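Local atomic coordinates of acetylornithine aminotransferase (Aquifex aeolicus, PDB entry 2EH6), a protein that catalyses the pyridoxal-phosphate-dependent transfer of the amino group of N(2)-acetyl-L-ornithine to 2-oxoglutarate, a step of arginine biosynthesis. Residues A[19-24]-A[29-34]; A[54-59]-A[277-282]; A[193-198]-A[230-235]. All coordinates share one frame; numbering follows the deposited sequence.

Contact 1 of 3, residues A[19-24]-A[29-34]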
# COMPACT_ATOMS: atom_id res chain seq x y z
N GLY A 19 -10.89 -4.26 -23.45
CA GLY A 19 -10.58 -5.67 -23.61
C GLY A 19 -9.10 -5.92 -23.38
O GLY A 19 -8.56 -5.54 -22.34
N VAL A 20 -8.45 -6.56 -24.34
CA VAL A 20 -7.03 -6.86 -24.23
C VAL A 20 -6.18 -5.84 -25.00
O VAL A 20 -5.00 -6.06 -25.26
CB VAL A 20 -6.72 -8.27 -24.77
CG1 VAL A 20 -7.36 -9.32 -23.88
CG2 VAL A 20 -7.23 -8.42 -26.19
N TYR A 21 -6.80 -4.71 -25.35
CA TYR A 21 -6.11 -3.65 -26.08
C TYR A 21 -5.98 -2.35 -25.30
O TYR A 21 -6.84 -2.01 -24.50
CB TYR A 21 -6.84 -3.35 -27.40
CG TYR A 21 -6.81 -4.49 -28.39
CD1 TYR A 21 -5.72 -4.67 -29.24
CD2 TYR A 21 -7.85 -5.42 -28.44
CE1 TYR A 21 -5.66 -5.77 -30.10
CE2 TYR A 21 -7.80 -6.51 -29.30
CZ TYR A 21 -6.70 -6.68 -30.12
OH TYR A 21 -6.64 -7.78 -30.95
N LEU A 22 -4.89 -1.64 -25.56
CA LEU A 22 -4.64 -0.34 -24.94
C LEU A 22 -4.43 0.67 -26.07
O LEU A 22 -3.95 0.32 -27.16
CB LEU A 22 -3.39 -0.40 -24.06
CG LEU A 22 -3.60 -0.96 -22.65
CD1 LEU A 22 -2.26 -1.18 -21.96
CD2 LEU A 22 -4.46 0.01 -21.85
N TYR A 23 -4.80 1.92 -25.82
CA TYR A 23 -4.65 2.99 -26.81
C TYR A 23 -3.88 4.15 -26.21
O TYR A 23 -4.20 4.60 -25.11
CB TYR A 23 -6.02 3.46 -27.28
CG TYR A 23 -6.87 2.33 -27.81
CD1 TYR A 23 -7.53 1.46 -26.93
CD2 TYR A 23 -6.93 2.07 -29.17
CE1 TYR A 23 -8.22 0.35 -27.41
CE2 TYR A 23 -7.62 0.96 -29.66
CZ TYR A 23 -8.26 0.11 -28.77
OH TYR A 23 -8.91 -1.01 -29.24
N ASP A 24 -2.85 4.63 -26.91
CA ASP A 24 -2.07 5.74 -26.41
C ASP A 24 -2.63 7.10 -26.86
O ASP A 24 -3.66 7.15 -27.52
CB ASP A 24 -0.59 5.60 -26.81
CG ASP A 24 -0.36 5.77 -28.31
OD1 ASP A 24 -1.27 6.23 -29.03
OD2 ASP A 24 0.76 5.45 -28.77
N GLU A 29 -3.15 1.59 -31.38
CA GLU A 29 -3.67 0.42 -30.68
C GLU A 29 -2.58 -0.59 -30.35
O GLU A 29 -1.71 -0.85 -31.17
CB GLU A 29 -4.73 -0.24 -31.56
CG GLU A 29 -5.46 -1.40 -30.91
CD GLU A 29 -6.52 -1.97 -31.84
OE1 GLU A 29 -6.14 -2.59 -32.85
OE2 GLU A 29 -7.72 -1.79 -31.55
N TYR A 30 -2.63 -1.15 -29.14
CA TYR A 30 -1.64 -2.13 -28.71
C TYR A 30 -2.28 -3.37 -28.09
O TYR A 30 -3.18 -3.25 -27.25
CB TYR A 30 -0.68 -1.54 -27.68
CG TYR A 30 0.03 -0.28 -28.11
CD1 TYR A 30 -0.58 0.96 -28.01
CD2 TYR A 30 1.35 -0.34 -28.58
CE1 TYR A 30 0.09 2.12 -28.37
CE2 TYR A 30 2.02 0.82 -28.94
CZ TYR A 30 1.39 2.04 -28.83
OH TYR A 30 2.07 3.19 -29.16
N LEU A 31 -1.81 -4.55 -28.49
CA LEU A 31 -2.30 -5.81 -27.93
C LEU A 31 -1.50 -5.92 -26.63
O LEU A 31 -0.27 -5.90 -26.64
CB LEU A 31 -1.98 -6.97 -28.88
CG LEU A 31 -2.37 -8.41 -28.51
CD1 LEU A 31 -3.84 -8.51 -28.14
CD2 LEU A 31 -2.06 -9.32 -29.70
N ASP A 32 -2.21 -6.03 -25.51
CA ASP A 32 -1.57 -6.06 -24.21
C ASP A 32 -1.20 -7.43 -23.66
O ASP A 32 -2.05 -8.17 -23.16
CB ASP A 32 -2.47 -5.33 -23.21
CG ASP A 32 -1.85 -5.22 -21.83
OD1 ASP A 32 -0.64 -5.49 -21.68
OD2 ASP A 32 -2.58 -4.85 -20.89
N PHE A 33 0.08 -7.77 -23.75
CA PHE A 33 0.57 -9.04 -23.23
C PHE A 33 1.41 -8.85 -21.97
O PHE A 33 2.28 -9.67 -21.66
CB PHE A 33 1.36 -9.79 -24.30
CG PHE A 33 0.52 -10.75 -25.09
CD1 PHE A 33 -0.59 -10.30 -25.79
CD2 PHE A 33 0.82 -12.11 -25.10
CE1 PHE A 33 -1.41 -11.20 -26.47
CE2 PHE A 33 0.02 -13.01 -25.78
CZ PHE A 33 -1.10 -12.55 -26.47
N VAL A 34 1.13 -7.77 -21.25
CA VAL A 34 1.83 -7.46 -20.01
C VAL A 34 0.82 -7.19 -18.89
O VAL A 34 1.13 -7.37 -17.71
CB VAL A 34 2.74 -6.22 -20.17
CG1 VAL A 34 3.25 -5.75 -18.82
CG2 VAL A 34 3.93 -6.55 -21.08

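Contact 2 of 3, residues A[54-59]-A[277-282]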
# COMPACT_ATOMS: atom_id res chain seq x y z
N LYS A 54 -18.67 1.28 -10.72
CA LYS A 54 -19.45 2.50 -10.85
C LYS A 54 -20.55 2.53 -9.80
O LYS A 54 -20.83 3.57 -9.21
CB LYS A 54 -20.04 2.60 -12.26
CG LYS A 54 -19.01 2.96 -13.31
CD LYS A 54 -19.53 2.75 -14.72
CE LYS A 54 -20.75 3.60 -15.01
NZ LYS A 54 -21.21 3.41 -16.41
N GLU A 55 -21.18 1.38 -9.56
CA GLU A 55 -22.24 1.29 -8.57
C GLU A 55 -21.66 1.54 -7.18
O GLU A 55 -22.27 2.24 -6.37
CB GLU A 55 -22.89 -0.10 -8.64
CG GLU A 55 -24.38 -0.15 -8.30
CD GLU A 55 -24.65 -0.52 -6.85
OE1 GLU A 55 -23.97 -1.44 -6.33
OE2 GLU A 55 -25.54 0.10 -6.22
N GLN A 56 -20.48 0.99 -6.91
CA GLN A 56 -19.85 1.16 -5.60
C GLN A 56 -19.42 2.60 -5.36
O GLN A 56 -19.62 3.15 -4.28
CB GLN A 56 -18.64 0.22 -5.47
CG GLN A 56 -18.10 0.11 -4.04
CD GLN A 56 -19.17 -0.31 -3.05
OE1 GLN A 56 -19.77 -1.37 -3.18
NE2 GLN A 56 -19.41 0.53 -2.05
N VAL A 57 -18.81 3.20 -6.37
CA VAL A 57 -18.35 4.58 -6.25
C VAL A 57 -19.49 5.51 -5.84
O VAL A 57 -19.28 6.48 -5.12
CB VAL A 57 -17.73 5.07 -7.57
CG1 VAL A 57 -17.64 6.57 -7.58
CG2 VAL A 57 -16.35 4.44 -7.75
N GLU A 58 -20.71 5.21 -6.30
CA GLU A 58 -21.87 6.04 -5.98
C GLU A 58 -22.34 5.88 -4.54
O GLU A 58 -23.00 6.77 -3.99
CB GLU A 58 -23.05 5.71 -6.90
CG GLU A 58 -22.83 5.98 -8.37
CD GLU A 58 -24.03 5.58 -9.21
OE1 GLU A 58 -25.14 6.08 -8.92
OE2 GLU A 58 -23.86 4.77 -10.14
N LYS A 59 -22.02 4.74 -3.94
CA LYS A 59 -22.45 4.42 -2.59
C LYS A 59 -21.46 4.64 -1.46
O LYS A 59 -21.75 5.36 -0.50
CB LYS A 59 -22.89 2.95 -2.53
CG LYS A 59 -24.07 2.60 -3.41
CD LYS A 59 -24.31 1.09 -3.42
CE LYS A 59 -24.52 0.55 -2.01
NZ LYS A 59 -24.66 -0.94 -2.00
N ALA A 277 -12.14 -1.78 -3.25
CA ALA A 277 -11.19 -2.86 -3.53
C ALA A 277 -11.87 -4.22 -3.40
O ALA A 277 -11.64 -5.13 -4.22
CB ALA A 277 -10.01 -2.77 -2.55
N CYS A 278 -12.70 -4.37 -2.38
CA CYS A 278 -13.39 -5.64 -2.17
C CYS A 278 -14.43 -5.94 -3.25
O CYS A 278 -14.64 -7.09 -3.61
CB CYS A 278 -14.02 -5.67 -0.78
SG CYS A 278 -12.79 -5.80 0.57
N ARG A 279 -15.07 -4.90 -3.77
CA ARG A 279 -16.07 -5.09 -4.81
C ARG A 279 -15.33 -5.61 -6.05
O ARG A 279 -15.81 -6.50 -6.76
CB ARG A 279 -16.78 -3.77 -5.12
CG ARG A 279 -17.97 -3.86 -6.08
CD ARG A 279 -19.18 -4.56 -5.45
NE ARG A 279 -20.33 -4.55 -6.35
CZ ARG A 279 -21.24 -3.58 -6.43
NH1 ARG A 279 -21.15 -2.50 -5.66
NH2 ARG A 279 -22.24 -3.67 -7.30
N ALA A 280 -14.15 -5.05 -6.31
CA ALA A 280 -13.35 -5.46 -7.45
C ALA A 280 -12.91 -6.90 -7.28
O ALA A 280 -13.07 -7.72 -8.19
CB ALA A 280 -12.13 -4.55 -7.59
N GLY A 281 -12.35 -7.20 -6.11
CA GLY A 281 -11.88 -8.55 -5.85
C GLY A 281 -12.98 -9.59 -5.95
O GLY A 281 -12.76 -10.69 -6.43
N THR A 282 -14.18 -9.23 -5.49
CA THR A 282 -15.30 -10.16 -5.55
C THR A 282 -15.65 -10.50 -7.00
O THR A 282 -15.94 -11.65 -7.33
CB THR A 282 -16.54 -9.57 -4.87
OG1 THR A 282 -16.31 -9.51 -3.45
CG2 THR A 282 -17.76 -10.44 -5.13

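Contact 3 of 3, residues A[193-198]-A[230-235]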
# COMPACT_ATOMS: atom_id res chain seq x y z
N ASP A 193 10.03 -31.62 -7.38
CA ASP A 193 10.87 -32.33 -6.43
C ASP A 193 11.33 -31.38 -5.33
O ASP A 193 11.21 -31.69 -4.14
CB ASP A 193 12.10 -32.92 -7.14
CG ASP A 193 13.02 -33.65 -6.19
OD1 ASP A 193 12.54 -34.57 -5.49
OD2 ASP A 193 14.23 -33.31 -6.14
N PHE A 194 11.83 -30.22 -5.73
CA PHE A 194 12.31 -29.22 -4.79
C PHE A 194 11.21 -28.77 -3.83
O PHE A 194 11.41 -28.72 -2.62
CB PHE A 194 12.86 -28.00 -5.53
CG PHE A 194 13.37 -26.92 -4.63
CD1 PHE A 194 14.49 -27.13 -3.82
CD2 PHE A 194 12.72 -25.68 -4.56
CE1 PHE A 194 14.96 -26.13 -2.97
CE2 PHE A 194 13.18 -24.68 -3.72
CZ PHE A 194 14.30 -24.90 -2.92
N LEU A 195 10.04 -28.43 -4.38
CA LEU A 195 8.92 -27.98 -3.55
C LEU A 195 8.47 -29.07 -2.59
O LEU A 195 8.04 -28.78 -1.47
CB LEU A 195 7.75 -27.54 -4.43
CG LEU A 195 8.02 -26.30 -5.30
CD1 LEU A 195 6.79 -25.98 -6.13
CD2 LEU A 195 8.38 -25.11 -4.41
N SER A 196 8.56 -30.32 -3.03
CA SER A 196 8.18 -31.46 -2.20
C SER A 196 9.09 -31.52 -0.98
O SER A 196 8.63 -31.58 0.16
CB SER A 196 8.31 -32.75 -3.00
OG SER A 196 8.15 -33.88 -2.15
N LYS A 197 10.40 -31.49 -1.23
CA LYS A 197 11.38 -31.54 -0.16
C LYS A 197 11.27 -30.33 0.75
O LYS A 197 11.41 -30.45 1.97
CB LYS A 197 12.79 -31.63 -0.73
CG LYS A 197 13.08 -32.91 -1.49
CD LYS A 197 14.49 -32.90 -2.06
CE LYS A 197 14.79 -34.16 -2.86
NZ LYS A 197 16.13 -34.09 -3.50
N LEU A 198 11.02 -29.16 0.16
CA LEU A 198 10.90 -27.93 0.94
C LEU A 198 9.71 -28.07 1.88
O LEU A 198 9.77 -27.66 3.04
CB LEU A 198 10.71 -26.73 0.01
CG LEU A 198 10.86 -25.34 0.65
CD1 LEU A 198 12.25 -25.19 1.24
CD2 LEU A 198 10.62 -24.26 -0.41
N PHE A 230 1.27 -28.27 -7.07
CA PHE A 230 2.13 -29.22 -6.37
C PHE A 230 1.52 -29.71 -5.07
O PHE A 230 2.22 -30.27 -4.22
CB PHE A 230 3.47 -28.55 -6.09
CG PHE A 230 4.10 -27.93 -7.30
CD1 PHE A 230 4.88 -28.69 -8.17
CD2 PHE A 230 3.90 -26.58 -7.59
CE1 PHE A 230 5.44 -28.12 -9.31
CE2 PHE A 230 4.45 -26.00 -8.73
CZ PHE A 230 5.23 -26.77 -9.59
N ASN A 231 0.21 -29.51 -4.90
CA ASN A 231 -0.48 -29.94 -3.70
C ASN A 231 0.25 -29.52 -2.43
O ASN A 231 0.36 -30.29 -1.47
CB ASN A 231 -0.67 -31.46 -3.71
CG ASN A 231 -1.57 -31.93 -4.83
OD1 ASN A 231 -2.73 -31.52 -4.92
ND2 ASN A 231 -1.05 -32.79 -5.70
N LEU A 232 0.77 -28.30 -2.43
CA LEU A 232 1.49 -27.79 -1.27
C LEU A 232 0.50 -27.38 -0.18
O LEU A 232 -0.69 -27.23 -0.44
CB LEU A 232 2.34 -26.58 -1.67
CG LEU A 232 3.48 -26.88 -2.64
CD1 LEU A 232 4.04 -25.59 -3.19
CD2 LEU A 232 4.55 -27.68 -1.92
N LYS A 233 1.00 -27.22 1.04
CA LYS A 233 0.16 -26.83 2.16
C LYS A 233 0.80 -25.68 2.93
O LYS A 233 1.23 -25.84 4.07
CB LYS A 233 -0.06 -28.03 3.09
CG LYS A 233 -0.77 -29.20 2.42
CD LYS A 233 -0.86 -30.40 3.36
CE LYS A 233 -1.65 -31.53 2.71
NZ LYS A 233 -1.08 -31.91 1.39
N PRO A 234 0.85 -24.50 2.31
CA PRO A 234 1.44 -23.32 2.94
C PRO A 234 0.72 -22.84 4.20
O PRO A 234 -0.50 -22.97 4.32
CB PRO A 234 1.41 -22.28 1.82
CG PRO A 234 0.19 -22.67 1.03
CD PRO A 234 0.33 -24.17 0.97
N ASP A 235 1.48 -22.29 5.13
CA ASP A 235 0.91 -21.78 6.37
C ASP A 235 0.37 -20.38 6.09
O ASP A 235 -0.61 -19.94 6.69
CB ASP A 235 1.99 -21.74 7.45
CG ASP A 235 2.56 -23.12 7.74
OD1 ASP A 235 1.84 -23.94 8.34
OD2 ASP A 235 3.72 -23.39 7.35

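Contact 1 of 3, residues A[19-24]-A[29-34]
A beta hairpin near the N terminus, made by strands 21-24 and 29-32, pairs Leu22 with Tyr30 and shows how side chains can lock a short antiparallel ladder from both of its faces. Leu22 and Tyr30 form the hydrogen-bonded pair, with Leu22 N to Tyr30 O at 2.9 Å and Tyr30 N to Leu22 O at 2.8 Å. Asp32 N, at the end of its strand, donates to Val20 O, just ahead of strand 21-24, and carries the backbone bonding one step further.

On the face bearing Tyr21, Tyr23, Glu29 and Leu31, the Glu29 chain runs out with CG anti to the backbone N (chi1 -174°), between the two tyrosines. Its CG lies 3.7 Å from Tyr21 CD1, its OE2 sits over one face of the Tyr21 ring, and Leu31 CD1 packs 3.8 Å from Tyr21 CE1. Tyr23 lies alongside, and its OH donates to Glu29 OE2 at 2.7 Å, on the anti lone pair of that carboxylate oxygen.

On the other face, Leu22 and Tyr30 meet Phe14 of strand 12-18, whose ring stands edge-to-face to that of Tyr30, and Leu22 also packs on Leu60 of the second subunit. Asp32 OD1 accepts from Val34 N in an Asx turn and from Ser35 N. Near the hairpin's turn, Tyr30 OH donates to Asp24 OD2 at 2.6 Å, arriving 41° out of the carboxylate plane.

Contact 2 of 3, residues A[54-59]-A[277-282]
Arg279 of the long helix 275-308 reaches across to Glu55 and Gln56 of helix 47-59, both helices belonging to the class-III aminotransferase fold. Between segments 54-59 and 277-282 the contact is carried by this one long polar side chain, the nearest CA atoms, those of Gln56 and Arg279, staying 7.3 Å apart; apolar pairs, Ala280 on Leu49 and Leu53 and Val57 on Leu276, join the same two helices nearby. From CB, the arginine sets out with CG anti to the backbone N (chi1 -173°) and then bends at chi2, a course that takes the chain toward the neighbouring helix. CG passes 4.2 Å from Gln56 CB, a loose apolar touch. CD comes next, at 4.0 Å from Gln56 OE1, and beyond NE the flat guanidinium presents its edge to both acceptors.

NH2 donates to Glu55 OE1 at 3.0 Å, on the anti lone pair of that oxygen. NH1 reaches the same oxygen at 3.1 Å; the guanidinium thus grips one carboxylate atom end-on with two nitrogens, the carboxylate and guanidinium planes lying 62° apart. NH1 has a second acceptor in Gln56, whose amide is held at its other end as well, since NE2 donates to Leu60 O just after the helix segment.

A methionine in place of Arg279 would probably leave the Glu55 carboxylate without its cationic mate and Gln56 OE1 without this donor, undoing the polar tie between the helices. The same region of helix 47-59 faces the second subunit, where Lys54 and Glu58 exchange salt bridges with Glu58 and Lys54 of the other chain. At the contact itself, Gln56 OE1 accepts from Arg279 NH1 at 3.1 Å, the donor standing 36° out of the carbonyl plane.

Contact 3 of 3, residues A[193-198]-A[230-235]
Leu195 of helix 192-205 meets Phe230 and Leu232 of the loop leading into strand 236-239, where a helix flanking the large mixed sheet of this aminotransferase fold is joined to a connection between two of its strands. The tight part is a CH-pi contact. Leu195 CD1 sits over one face of the Phe230 ring, 3.4 Å from its centroid and 17° off the ring normal, displaced slightly toward the rim so that Phe230 CD2 is its closest atom at 3.3 Å. The leucine gets there with CG anti to the carbonyl carbon (chi1 -66°) and an extended chi2, which sends CD1 out to the ring.

The looser part is the packing of Leu232. Its CD1 is 4.0 Å from Leu195 CD1, while its CD2 lies 3.7 Å from Leu195 O and thus touches the helix backbone. Behind these side chains is sheet: Leu195 also rests on Ile178 of strand 173-178, and Leu232 on Ile211 of strand 208-212.

Apart from the contact, a weak salt bridge of 3.3 Å from Lys197 NZ to Asp193 OD2 decorates the helix surface. Between Leu195 and its two partners the attraction is methyl against aromatic face and methyl against methyl, which implies that shape and exclusion of water hold these three together, while Lys233 N, bonded to Gln199 OE1, adds a directional tie farther along the helix.

From the N terminus, contact 1 closes first, turning the chain back through the four residues between strands 21-24 and 29-32 in the seven-stranded sheet that begins with strand 12-18. Contact 2 opens soon after, at helix 47-59, and closes only at helix 275-308, spanning 217 intervening residues. Contact 3 opens and closes within that span, linking helix 192-205 to the loop before strand 236-239, beside the other seven-stranded sheet. Contact 1 therefore precedes the other two in series, and no pair crosses. Contacts 1 and 2 both border the second subunit, whereas contact 3 lies across the chain's centre from each, with its centre about 35 Å from that of contact 2.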